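Local coordinates for protein chitinase (Thermococcus chitonophagus, PDB 5XSW) that probably hydrolyses internal linkages of chitin as an endochitinase and binds its N-acetylglucosamine chains in a glycan pocket, at residues 214-228 and 235-249. Numbering follows the deposited sequence.
With NAG (2-acetamido-2-deoxy-beta-D-glucopyranose), chain C; PO4 (phosphate ion), chain F; GOL (glycerol), chain L.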
ATOM      1  N   ASN A 214       5.838  13.902 -13.412  1.00 19.86           N
ATOM      2  CA  ASN A 214       4.993  13.830 -14.623  1.00 17.59           C
ATOM      3  C   ASN A 214       4.752  15.181 -15.260  1.00 18.78           C
ATOM      4  O   ASN A 214       3.671  15.427 -15.793  1.00 22.36           O
ATOM      5  CB  ASN A 214       3.647  13.157 -14.230  1.00 18.41           C
ATOM      6  CG  ASN A 214       2.757  12.744 -15.426  1.00 17.73           C
ATOM      7  OD1 ASN A 214       3.205  12.627 -16.569  1.00 22.12           O
ATOM      8  ND2 ASN A 214       1.451  12.532 -15.131  1.00 20.92           N
ATOM      9  N   TRP A 215       5.742  16.057 -15.176  1.00 21.77           N
ATOM     10  CA  TRP A 215       5.639  17.367 -15.829  1.00 20.59           C
ATOM     11  C   TRP A 215       4.350  18.070 -15.376  1.00 21.69           C
ATOM     12  O   TRP A 215       3.749  18.789 -16.149  1.00 23.65           O
ATOM     13  CB  TRP A 215       5.628  17.202 -17.378  1.00 22.01           C
ATOM     14  CG  TRP A 215       6.967  17.003 -18.010  1.00 22.78           C
ATOM     15  CD1 TRP A 215       7.555  15.771 -18.358  1.00 24.45           C
ATOM     16  CD2 TRP A 215       7.950  18.014 -18.327  1.00 21.58           C
ATOM     17  NE1 TRP A 215       8.770  16.006 -18.954  1.00 25.70           N
ATOM     18  CE2 TRP A 215       9.054  17.354 -18.928  1.00 22.18           C
ATOM     19  CE3 TRP A 215       7.986  19.415 -18.199  1.00 21.30           C
ATOM     20  CZ2 TRP A 215      10.183  18.046 -19.410  1.00 24.48           C
ATOM     21  CZ3 TRP A 215       9.117  20.109 -18.694  1.00 22.17           C
ATOM     22  CH2 TRP A 215      10.221  19.411 -19.250  1.00 29.22           C
ATOM     23  N   GLY A 216       3.899  17.853 -14.142  1.00 22.79           N
ATOM     24  CA  GLY A 216       2.561  18.357 -13.790  1.00 20.58           C
ATOM     25  C   GLY A 216       2.537  19.884 -13.733  1.00 22.97           C
ATOM     26  O   GLY A 216       1.530  20.522 -14.023  1.00 25.69           O
ATOM     27  N   THR A 217       3.695  20.472 -13.457  1.00 22.11           N
ATOM     28  CA  THR A 217       3.808  21.873 -13.021  1.00 23.11           C
ATOM     29  C   THR A 217       4.936  22.572 -13.748  1.00 24.75           C
ATOM     30  O   THR A 217       5.490  23.520 -13.243  1.00 22.58           O
ATOM     31  CB  THR A 217       4.097  21.921 -11.500  1.00 19.72           C
ATOM     32  OG1 THR A 217       5.198  21.007 -11.259  1.00 21.48           O
ATOM     33  CG2 THR A 217       2.890  21.406 -10.727  1.00 20.68           C
ATOM     34  N   ALA A 218       5.285  22.095 -14.937  1.00 22.02           N
ATOM     35  CA  ALA A 218       6.316  22.752 -15.698  1.00 23.56           C
ATOM     36  C   ALA A 218       6.005  22.610 -17.175  1.00 25.33           C
ATOM     37  O   ALA A 218       5.410  21.618 -17.603  1.00 21.94           O
ATOM     38  CB  ALA A 218       7.687  22.175 -15.386  1.00 23.29           C
ATOM     39  N   VAL A 219       6.419  23.609 -17.961  1.00 24.95           N
ATOM     40  CA  VAL A 219       6.238  23.531 -19.418  1.00 23.46           C
ATOM     41  C   VAL A 219       7.625  23.728 -20.002  1.00 21.89           C
ATOM     42  O   VAL A 219       8.527  24.068 -19.265  1.00 25.50           O
ATOM     43  CB  VAL A 219       5.248  24.603 -19.960  1.00 23.98           C
ATOM     44  CG1 VAL A 219       3.811  24.293 -19.472  1.00 24.71           C
ATOM     45  CG2 VAL A 219       5.714  26.032 -19.517  1.00 27.21           C
ATOM     46  N   THR A 220       7.781  23.571 -21.327  1.00 22.44           N
ATOM     47  CA  THR A 220       9.114  23.715 -21.916  1.00 25.09           C
ATOM     48  C   THR A 220       8.979  24.218 -23.364  1.00 24.46           C
ATOM     49  O   THR A 220       7.968  23.973 -24.030  1.00 24.33           O
ATOM     50  CB  THR A 220       9.919  22.337 -21.885  1.00 28.16           C
ATOM     51  OG1 THR A 220      11.192  22.512 -22.506  1.00 29.54           O
ATOM     52  CG2 THR A 220       9.153  21.235 -22.625  1.00 26.13           C
ATOM     53  N   LYS A 221       9.995  24.932 -23.834  1.00 25.62           N
ATOM     54  CA  LYS A 221      10.097  25.249 -25.272  1.00 29.27           C
ATOM     55  C   LYS A 221      10.871  24.215 -26.056  1.00 34.83           C
ATOM     56  O   LYS A 221      11.035  24.360 -27.241  1.00 38.30           O
ATOM     57  CB  LYS A 221      10.765  26.599 -25.487  1.00 33.66           C
ATOM     58  CG  LYS A 221      10.127  27.723 -24.745  1.00 33.28           C
ATOM     59  CD  LYS A 221      10.695  29.040 -25.216  1.00 44.37           C
ATOM     60  CE  LYS A 221       9.768  30.216 -24.913  1.00 56.70           C
ATOM     61  NZ  LYS A 221      10.574  31.454 -24.644  1.00 58.88           N
ATOM     62  N   ASP A 222      11.382  23.191 -25.378  1.00 32.28           N
ATOM     63  CA  ASP A 222      12.159  22.120 -26.025  1.00 31.63           C
ATOM     64  C   ASP A 222      11.294  21.400 -27.027  1.00 40.41           C
ATOM     65  O   ASP A 222      10.286  20.792 -26.659  1.00 38.85           O
ATOM     66  CB  ASP A 222      12.692  21.116 -24.984  1.00 32.24           C
ATOM     67  CG  ASP A 222      13.793  20.191 -25.556  1.00 39.56           C
ATOM     68  OD1 ASP A 222      13.707  19.792 -26.733  1.00 37.98           O
ATOM     69  OD2 ASP A 222      14.733  19.873 -24.807  1.00 34.14           O
ATOM     70  N   PRO A 223      11.662  21.483 -28.325  1.00 47.43           N
ATOM     71  CA  PRO A 223      10.722  20.980 -29.337  1.00 49.80           C
ATOM     72  C   PRO A 223      10.708  19.444 -29.418  1.00 44.95           C
ATOM     73  O   PRO A 223       9.796  18.889 -30.022  1.00 55.26           O
ATOM     74  CB  PRO A 223      11.237  21.618 -30.639  1.00 51.92           C
ATOM     75  CG  PRO A 223      12.713  21.802 -30.394  1.00 48.99           C
ATOM     76  CD  PRO A 223      12.857  22.121 -28.918  1.00 43.90           C
ATOM     77  N   ALA A 224      11.671  18.777 -28.785  1.00 44.37           N
ATOM     78  CA  ALA A 224      11.646  17.327 -28.652  1.00 41.22           C
ATOM     79  C   ALA A 224      10.446  16.879 -27.823  1.00 53.83           C
ATOM     80  O   ALA A 224      10.061  15.713 -27.826  1.00 49.13           O
ATOM     81  CB  ALA A 224      12.931  16.842 -27.998  1.00 41.20           C
ATOM     82  N   PHE A 225       9.873  17.807 -27.069  1.00 44.47           N
ATOM     83  CA  PHE A 225       8.924  17.416 -26.047  1.00 49.99           C
ATOM     84  C   PHE A 225       7.501  17.736 -26.359  1.00 55.75           C
ATOM     85  O   PHE A 225       6.912  18.594 -25.706  1.00 52.95           O
ATOM     86  CB  PHE A 225       9.291  18.065 -24.726  1.00 41.57           C
ATOM     87  CG  PHE A 225      10.405  17.409 -24.085  1.00 40.47           C
ATOM     88  CD1 PHE A 225      11.692  17.625 -24.536  1.00 42.58           C
ATOM     89  CD2 PHE A 225      10.191  16.499 -23.087  1.00 42.41           C
ATOM     90  CE1 PHE A 225      12.735  16.965 -23.987  1.00 39.47           C
ATOM     91  CE2 PHE A 225      11.240  15.857 -22.520  1.00 36.29           C
ATOM     92  CZ  PHE A 225      12.509  16.079 -22.951  1.00 48.00           C
ATOM     93  N   LYS A 226       6.943  17.007 -27.318  1.00 48.14           N
ATOM     94  CA  LYS A 226       5.522  17.041 -27.581  1.00 59.32           C
ATOM     95  C   LYS A 226       4.724  17.028 -26.279  1.00 56.30           C
ATOM     96  O   LYS A 226       5.054  16.333 -25.290  1.00 51.41           O
ATOM     97  CB  LYS A 226       5.116  15.866 -28.468  1.00 62.94           C
ATOM     98  CG  LYS A 226       5.992  15.719 -29.725  1.00 71.91           C
ATOM     99  CD  LYS A 226       5.568  14.517 -30.570  1.00 87.49           C
ATOM    100  CE  LYS A 226       6.394  14.409 -31.845  1.00 95.69           C
ATOM    101  NZ  LYS A 226       5.933  13.272 -32.697  1.00109.34           N
ATOM    102  N   GLY A 227       3.686  17.842 -26.286  1.00 44.91           N
ATOM    103  CA  GLY A 227       2.786  17.960 -25.164  1.00 38.89           C
ATOM    104  C   GLY A 227       1.647  18.870 -25.570  1.00 40.69           C
ATOM    105  O   GLY A 227       1.514  19.236 -26.755  1.00 36.34           O
ATOM    106  N   TYR A 228       0.798  19.184 -24.594  1.00 31.49           N
ATOM    107  CA  TYR A 228      -0.288  20.087 -24.814  1.00 28.83           C
ATOM    108  C   TYR A 228       0.358  21.448 -25.057  1.00 30.98           C
ATOM    109  O   TYR A 228       1.398  21.744 -24.496  1.00 30.74           O
ATOM    110  CB  TYR A 228      -1.255  20.081 -23.592  1.00 28.25           C
ATOM    111  CG  TYR A 228      -1.814  18.685 -23.402  1.00 39.07           C
ATOM    112  CD1 TYR A 228      -2.879  18.231 -24.196  1.00 32.55           C
ATOM    113  CD2 TYR A 228      -1.242  17.795 -22.499  1.00 37.46           C
ATOM    114  CE1 TYR A 228      -3.386  16.935 -24.068  1.00 30.57           C
ATOM    115  CE2 TYR A 228      -1.743  16.470 -22.333  1.00 31.16           C
ATOM    116  CZ  TYR A 228      -2.818  16.059 -23.135  1.00 33.48           C
ATOM    117  OH  TYR A 228      -3.312  14.804 -23.026  1.00 31.86           O
ATOM    118  N   GLU A 235       3.822  33.511 -25.878  1.00 39.76           N
ATOM    119  CA  GLU A 235       4.831  32.516 -26.241  1.00 41.61           C
ATOM    120  C   GLU A 235       4.281  31.085 -26.145  1.00 32.50           C
ATOM    121  O   GLU A 235       3.660  30.745 -25.129  1.00 33.28           O
ATOM    122  CB  GLU A 235       6.030  32.644 -25.309  1.00 44.79           C
ATOM    123  CG  GLU A 235       6.848  33.879 -25.603  1.00 50.91           C
ATOM    124  CD  GLU A 235       8.295  33.578 -25.469  1.00 72.07           C
ATOM    125  OE1 GLU A 235       8.702  33.165 -24.339  1.00 65.56           O
ATOM    126  OE2 GLU A 235       8.999  33.719 -26.496  1.00 75.81           O
ATOM    127  N   GLU A 236       4.566  30.271 -27.152  1.00 31.61           N
ATOM    128  CA  GLU A 236       4.115  28.896 -27.168  1.00 31.34           C
ATOM    129  C   GLU A 236       5.010  27.979 -26.299  1.00 30.00           C
ATOM    130  O   GLU A 236       6.221  27.963 -26.460  1.00 30.08           O
ATOM    131  CB  GLU A 236       4.104  28.357 -28.579  1.00 31.19           C
ATOM    132  CG  GLU A 236       3.375  27.003 -28.660  1.00 30.90           C
ATOM    133  CD  GLU A 236       3.498  26.379 -30.031  1.00 33.44           C
ATOM    134  OE1 GLU A 236       4.137  27.025 -30.888  1.00 35.10           O
ATOM    135  OE2 GLU A 236       2.945  25.277 -30.271  1.00 34.87           O
ATOM    136  N   TYR A 237       4.412  27.255 -25.376  1.00 24.94           N
ATOM    137  CA  TYR A 237       5.148  26.217 -24.596  1.00 25.30           C
ATOM    138  C   TYR A 237       4.490  24.832 -24.806  1.00 24.58           C
ATOM    139  O   TYR A 237       3.312  24.762 -25.158  1.00 24.20           O
ATOM    140  CB  TYR A 237       5.149  26.554 -23.106  1.00 24.60           C
ATOM    141  CG  TYR A 237       5.983  27.766 -22.691  1.00 27.51           C
ATOM    142  CD1 TYR A 237       5.455  29.054 -22.762  1.00 28.61           C
ATOM    143  CD2 TYR A 237       7.293  27.623 -22.292  1.00 25.26           C
ATOM    144  CE1 TYR A 237       6.199  30.155 -22.400  1.00 32.68           C
ATOM    145  CE2 TYR A 237       8.056  28.708 -21.905  1.00 28.10           C
ATOM    146  CZ  TYR A 237       7.500  29.969 -21.972  1.00 37.06           C
ATOM    147  OH  TYR A 237       8.231  31.049 -21.608  1.00 31.80           O
ATOM    148  N   TYR A 238       5.249  23.747 -24.557  1.00 25.22           N
ATOM    149  CA  TYR A 238       4.684  22.411 -24.510  1.00 26.86           C
ATOM    150  C   TYR A 238       4.570  21.970 -23.062  1.00 22.75           C
ATOM    151  O   TYR A 238       5.475  22.226 -22.267  1.00 23.64           O
ATOM    152  CB  TYR A 238       5.578  21.416 -25.329  1.00 29.12           C
ATOM    153  CG  TYR A 238       5.821  21.992 -26.704  1.00 40.64           C
ATOM    154  CD1 TYR A 238       4.776  22.077 -27.637  1.00 39.23           C
ATOM    155  CD2 TYR A 238       7.064  22.559 -27.043  1.00 45.59           C
ATOM    156  CE1 TYR A 238       4.993  22.693 -28.933  1.00 42.24           C
ATOM    157  CE2 TYR A 238       7.282  23.183 -28.311  1.00 46.71           C
ATOM    158  CZ  TYR A 238       6.244  23.234 -29.248  1.00 45.17           C
ATOM    159  OH  TYR A 238       6.481  23.821 -30.475  1.00 49.99           O
ATOM    160  N   TRP A 239       3.470  21.319 -22.762  1.00 23.04           N
ATOM    161  CA  TRP A 239       3.195  20.778 -21.410  1.00 25.54           C
ATOM    162  C   TRP A 239       3.244  19.252 -21.509  1.00 25.47           C
ATOM    163  O   TRP A 239       2.249  18.659 -21.840  1.00 25.08           O
ATOM    164  CB  TRP A 239       1.789  21.214 -20.951  1.00 23.53           C
ATOM    165  CG  TRP A 239       1.473  20.915 -19.492  1.00 21.89           C
ATOM    166  CD1 TRP A 239       2.376  20.689 -18.494  1.00 21.39           C
ATOM    167  CD2 TRP A 239       0.178  20.852 -18.894  1.00 23.04           C
ATOM    168  NE1 TRP A 239       1.716  20.476 -17.311  1.00 22.35           N
ATOM    169  CE2 TRP A 239       0.366  20.588 -17.521  1.00 22.96           C
ATOM    170  CE3 TRP A 239      -1.120  21.005 -19.383  1.00 22.99           C
ATOM    171  CZ2 TRP A 239      -0.704  20.432 -16.623  1.00 22.05           C
ATOM    172  CZ3 TRP A 239      -2.209  20.870 -18.489  1.00 26.90           C
ATOM    173  CH2 TRP A 239      -1.984  20.574 -17.112  1.00 23.47           C
ATOM    174  N   PRO A 240       4.408  18.635 -21.245  1.00 24.59           N
ATOM    175  CA  PRO A 240       4.589  17.191 -21.525  1.00 28.48           C
ATOM    176  C   PRO A 240       4.006  16.280 -20.458  1.00 29.57           C
ATOM    177  O   PRO A 240       4.524  15.190 -20.215  1.00 27.05           O
ATOM    178  CB  PRO A 240       6.141  17.030 -21.597  1.00 24.78           C
ATOM    179  CG  PRO A 240       6.715  18.511 -21.674  1.00 28.52           C
ATOM    180  CD  PRO A 240       5.669  19.294 -20.827  1.00 23.54           C
ATOM    181  N   VAL A 241       2.957  16.731 -19.787  1.00 24.96           N
ATOM    182  CA  VAL A 241       2.289  15.915 -18.789  1.00 19.70           C
ATOM    183  C   VAL A 241       1.524  14.718 -19.420  1.00 25.14           C
ATOM    184  O   VAL A 241       0.906  14.844 -20.493  1.00 23.82           O
ATOM    185  CB  VAL A 241       1.317  16.809 -17.983  1.00 21.72           C
ATOM    186  CG1 VAL A 241       0.219  17.388 -18.898  1.00 25.20           C
ATOM    187  CG2 VAL A 241       0.610  16.011 -16.852  1.00 20.57           C
ATOM    188  N   GLN A 242       1.520  13.547 -18.781  1.00 23.03           N
ATOM    189  CA  GLN A 242       0.551  12.496 -19.182  1.00 24.15           C
ATOM    190  C   GLN A 242      -0.657  12.738 -18.328  1.00 26.53           C
ATOM    191  O   GLN A 242      -0.743  12.243 -17.186  1.00 23.07           O
ATOM    192  CB  GLN A 242       1.111  11.062 -18.983  1.00 22.90           C
ATOM    193  CG  GLN A 242       2.350  10.832 -19.846  1.00 23.20           C
ATOM    194  CD  GLN A 242       3.090   9.505 -19.568  1.00 28.16           C
ATOM    195  OE1 GLN A 242       2.529   8.546 -19.024  1.00 26.41           O
ATOM    196  NE2 GLN A 242       4.337   9.465 -19.948  1.00 28.48           N
ATOM    197  N   ILE A 243      -1.615  13.503 -18.847  1.00 22.66           N
ATOM    198  CA  ILE A 243      -2.607  14.118 -17.969  1.00 23.12           C
ATOM    199  C   ILE A 243      -3.659  13.127 -17.534  1.00 24.36           C
ATOM    200  O   ILE A 243      -4.374  13.343 -16.545  1.00 24.74           O
ATOM    201  CB  ILE A 243      -3.316  15.360 -18.674  1.00 25.01           C
ATOM    202  CG1 ILE A 243      -4.067  16.241 -17.643  1.00 25.76           C
ATOM    203  CG2 ILE A 243      -4.395  14.856 -19.706  1.00 23.60           C
ATOM    204  CD1 ILE A 243      -3.200  17.099 -16.787  1.00 23.56           C
ATOM    205  N   ASP A 244      -3.817  12.030 -18.279  1.00 22.61           N
ATOM    206  CA  ASP A 244      -4.785  11.019 -17.868  1.00 21.19           C
ATOM    207  C   ASP A 244      -4.190   9.850 -17.062  1.00 25.61           C
ATOM    208  O   ASP A 244      -4.845   8.842 -16.813  1.00 22.15           O
ATOM    209  CB  ASP A 244      -5.477  10.450 -19.088  1.00 28.36           C
ATOM    210  CG  ASP A 244      -6.210  11.558 -19.860  1.00 36.89           C
ATOM    211  OD1 ASP A 244      -6.963  12.342 -19.218  1.00 35.04           O
ATOM    212  OD2 ASP A 244      -5.925  11.705 -21.040  1.00 39.78           O
ATOM    213  N   HIS A 245      -2.947   9.974 -16.665  1.00 22.99           N
ATOM    214  CA  HIS A 245      -2.322   8.885 -15.881  1.00 19.70           C
ATOM    215  C   HIS A 245      -3.064   8.677 -14.562  1.00 25.12           C
ATOM    216  O   HIS A 245      -3.317   9.626 -13.832  1.00 23.62           O
ATOM    217  CB  HIS A 245      -0.855   9.211 -15.635  1.00 22.54           C
ATOM    218  CG  HIS A 245      -0.038   8.010 -15.285  1.00 22.83           C
ATOM    219  ND1 HIS A 245      -0.260   7.292 -14.131  1.00 19.62           N
ATOM    220  CD2 HIS A 245       0.959   7.367 -15.955  1.00 22.17           C
ATOM    221  CE1 HIS A 245       0.614   6.291 -14.063  1.00 22.99           C
ATOM    222  NE2 HIS A 245       1.351   6.304 -15.163  1.00 23.58           N
ATOM    223  N   PRO A 246      -3.464   7.437 -14.254  1.00 21.32           N
ATOM    224  CA  PRO A 246      -4.230   7.184 -13.025  1.00 20.49           C
ATOM    225  C   PRO A 246      -3.452   7.588 -11.768  1.00 23.71           C
ATOM    226  O   PRO A 246      -4.078   7.838 -10.747  1.00 22.51           O
ATOM    227  CB  PRO A 246      -4.419   5.637 -13.006  1.00 24.42           C
ATOM    228  CG  PRO A 246      -4.280   5.260 -14.558  1.00 26.04           C
ATOM    229  CD  PRO A 246      -3.227   6.219 -15.050  1.00 22.96           C
ATOM    230  N   ASP A 247      -2.133   7.647 -11.856  1.00 20.21           N
ATOM    231  CA  ASP A 247      -1.369   8.027 -10.625  1.00 21.79           C
ATOM    232  C   ASP A 247      -1.158   9.560 -10.540  1.00 25.08           C
ATOM    233  O   ASP A 247      -0.533  10.018  -9.594  1.00 19.90           O
ATOM    234  CB  ASP A 247      -0.007   7.301 -10.579  1.00 16.58           C
ATOM    235  CG  ASP A 247      -0.181   5.758 -10.539  1.00 22.16           C
ATOM    236  OD1 ASP A 247      -1.242   5.284 -10.147  1.00 24.19           O
ATOM    237  OD2 ASP A 247       0.754   5.058 -10.890  1.00 21.77           O
ATOM    238  N   GLY A 248      -1.652  10.331 -11.517  1.00 20.26           N
ATOM    239  CA  GLY A 248      -1.704  11.793 -11.343  1.00 20.33           C
ATOM    240  C   GLY A 248      -0.369  12.453 -11.569  1.00 20.89           C
ATOM    241  O   GLY A 248       0.600  11.820 -11.994  1.00 22.35           O
ATOM    242  N   ILE A 249      -0.283  13.740 -11.249  1.00 20.46           N
ATOM    243  CA  ILE A 249       0.946  14.459 -11.561  1.00 19.15           C
ATOM    244  C   ILE A 249       2.030  14.182 -10.517  1.00 17.55           C
ATOM    245  O   ILE A 249       3.169  14.436 -10.792  1.00 21.09           O
ATOM    246  CB  ILE A 249       0.706  15.968 -11.656  1.00 17.71           C
ATOM    247  CG1 ILE A 249       0.101  16.542 -10.359  1.00 19.08           C
ATOM    248  CG2 ILE A 249      -0.314  16.309 -12.839  1.00 21.57           C
ATOM    249  CD1 ILE A 249       0.039  18.147 -10.381  1.00 20.33           C
TER
HETATM  250  C1  NAG C   2       8.888   9.596 -14.338  1.00 24.68           C
HETATM  251  C2  NAG C   2       7.731   8.691 -14.143  1.00 23.24           C
HETATM  252  C3  NAG C   2       7.490   8.411 -12.669  1.00 25.02           C
HETATM  253  C4  NAG C   2       8.725   7.941 -11.960  1.00 24.99           C
HETATM  254  C5  NAG C   2       9.799   8.928 -12.178  1.00 22.54           C
HETATM  255  C6  NAG C   2      11.056   8.412 -11.531  1.00 25.90           C
HETATM  256  C7  NAG C   2       5.722   8.643 -15.685  1.00 30.55           C
HETATM  257  C8  NAG C   2       4.462   9.363 -16.235  1.00 26.08           C
HETATM  258  N2  NAG C   2       6.535   9.312 -14.749  1.00 22.52           N
HETATM  259  O3  NAG C   2       6.444   7.438 -12.462  1.00 24.07           O
HETATM  260  O4  NAG C   2       8.526   7.942 -10.530  1.00 24.83           O
HETATM  261  O5  NAG C   2      10.072   9.106 -13.612  1.00 22.93           O
HETATM  262  O6  NAG C   2      12.022   9.382 -11.920  1.00 31.11           O
HETATM  263  O7  NAG C   2       6.044   7.494 -16.005  1.00 29.95           O
HETATM  264  P   PO4 F 902      -2.155  11.418 -21.692  0.84 38.95           P
HETATM  265  O1  PO4 F 902      -3.486  11.132 -22.397  0.84 38.74           O
HETATM  266  O2  PO4 F 902      -1.901  12.987 -21.710  0.84 26.05           O
HETATM  267  O3  PO4 F 902      -1.034  10.827 -22.486  0.84 33.82           O
HETATM  268  O4  PO4 F 902      -2.146  10.755 -20.276  0.84 24.44           O
HETATM  269  C1  GOL L 908      11.702  35.400 -19.872  0.87 66.30           C
HETATM  270  O1  GOL L 908      12.319  35.354 -18.580  0.87 66.22           O
HETATM  271  C2  GOL L 908      11.281  33.994 -20.278  0.87 63.17           C
HETATM  272  O2  GOL L 908      10.908  33.262 -19.107  0.87 53.11           O
HETATM  273  C3  GOL L 908      10.087  34.073 -21.221  0.87 65.58           C
HETATM  274  O3  GOL L 908      10.468  33.588 -22.512  0.87 69.90           O
HETATM  275  O   HOH W   1       5.188  13.219 -18.246  1.00 24.88           O
HETATM  276  O   HOH W   2      -6.266  14.435 -22.577  1.00 49.06           O
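Asn214 and Gln242 meet in the glycan pocket, where the loop that follows helix 203-214 lies against the segment leaving the antiparallel beta hairpin of strands 228-232 and 235-239. Asn214 CB lies 3.7 Å from Ile249 O; beyond it CG, anti to the backbone N (chi1 -168°), turns the amide toward Gln242. Asn214 OD1 then accepts a hydrogen bond from Gln242 N at 2.9 Å, and Asn214 ND2 donates to Gln242 O at 3.0 Å, with that oxygen close to the amide plane of Asn214. ND2 approaches from above the plane of the Gln242 carbonyl, whose other face takes His245 N. ND2 also makes a weak bond to Gly248 O. Gripped on both branches, the amide is fixed in rotation, while NAG C8, the acetamido methyl, touches Asn214 OD1 and Gln242 OE1.

Next along the chain, Trp215 lays one indole face over the Pro240 ring. Pro240 CB stands 3.6 Å from the centroid of the five-membered ring, a CH-pi contact only 7° off the normal, and CD packs on CE3. Because this indole also touches the bound NDG sugar, an alanine here would be likely to leave Pro240 without its aromatic cover and take away a surface against which the sugar lies.

Farther along, Trp239 points its indole N-H between Trp215 O and Gly216 O, bonding weakly to each. Thr220 and Tyr238 form a single antiparallel hydrogen-bonded bridge, and Tyr228 pairs likewise with Trp239 at the hairpin base. At the outer end, Lys221 crosses the Tyr237 ring at a slant, its CG 3.7 Å from Tyr237 CE2, and NZ forms a salt bridge with Glu235. Tyr237 OH itself bonds to Arg180. On the other flank a phosphate, probably from the crystallisation liquor, takes Tyr228 OH and Ile243 N on one oxygen, O2, at 2.7 and 2.9 Å.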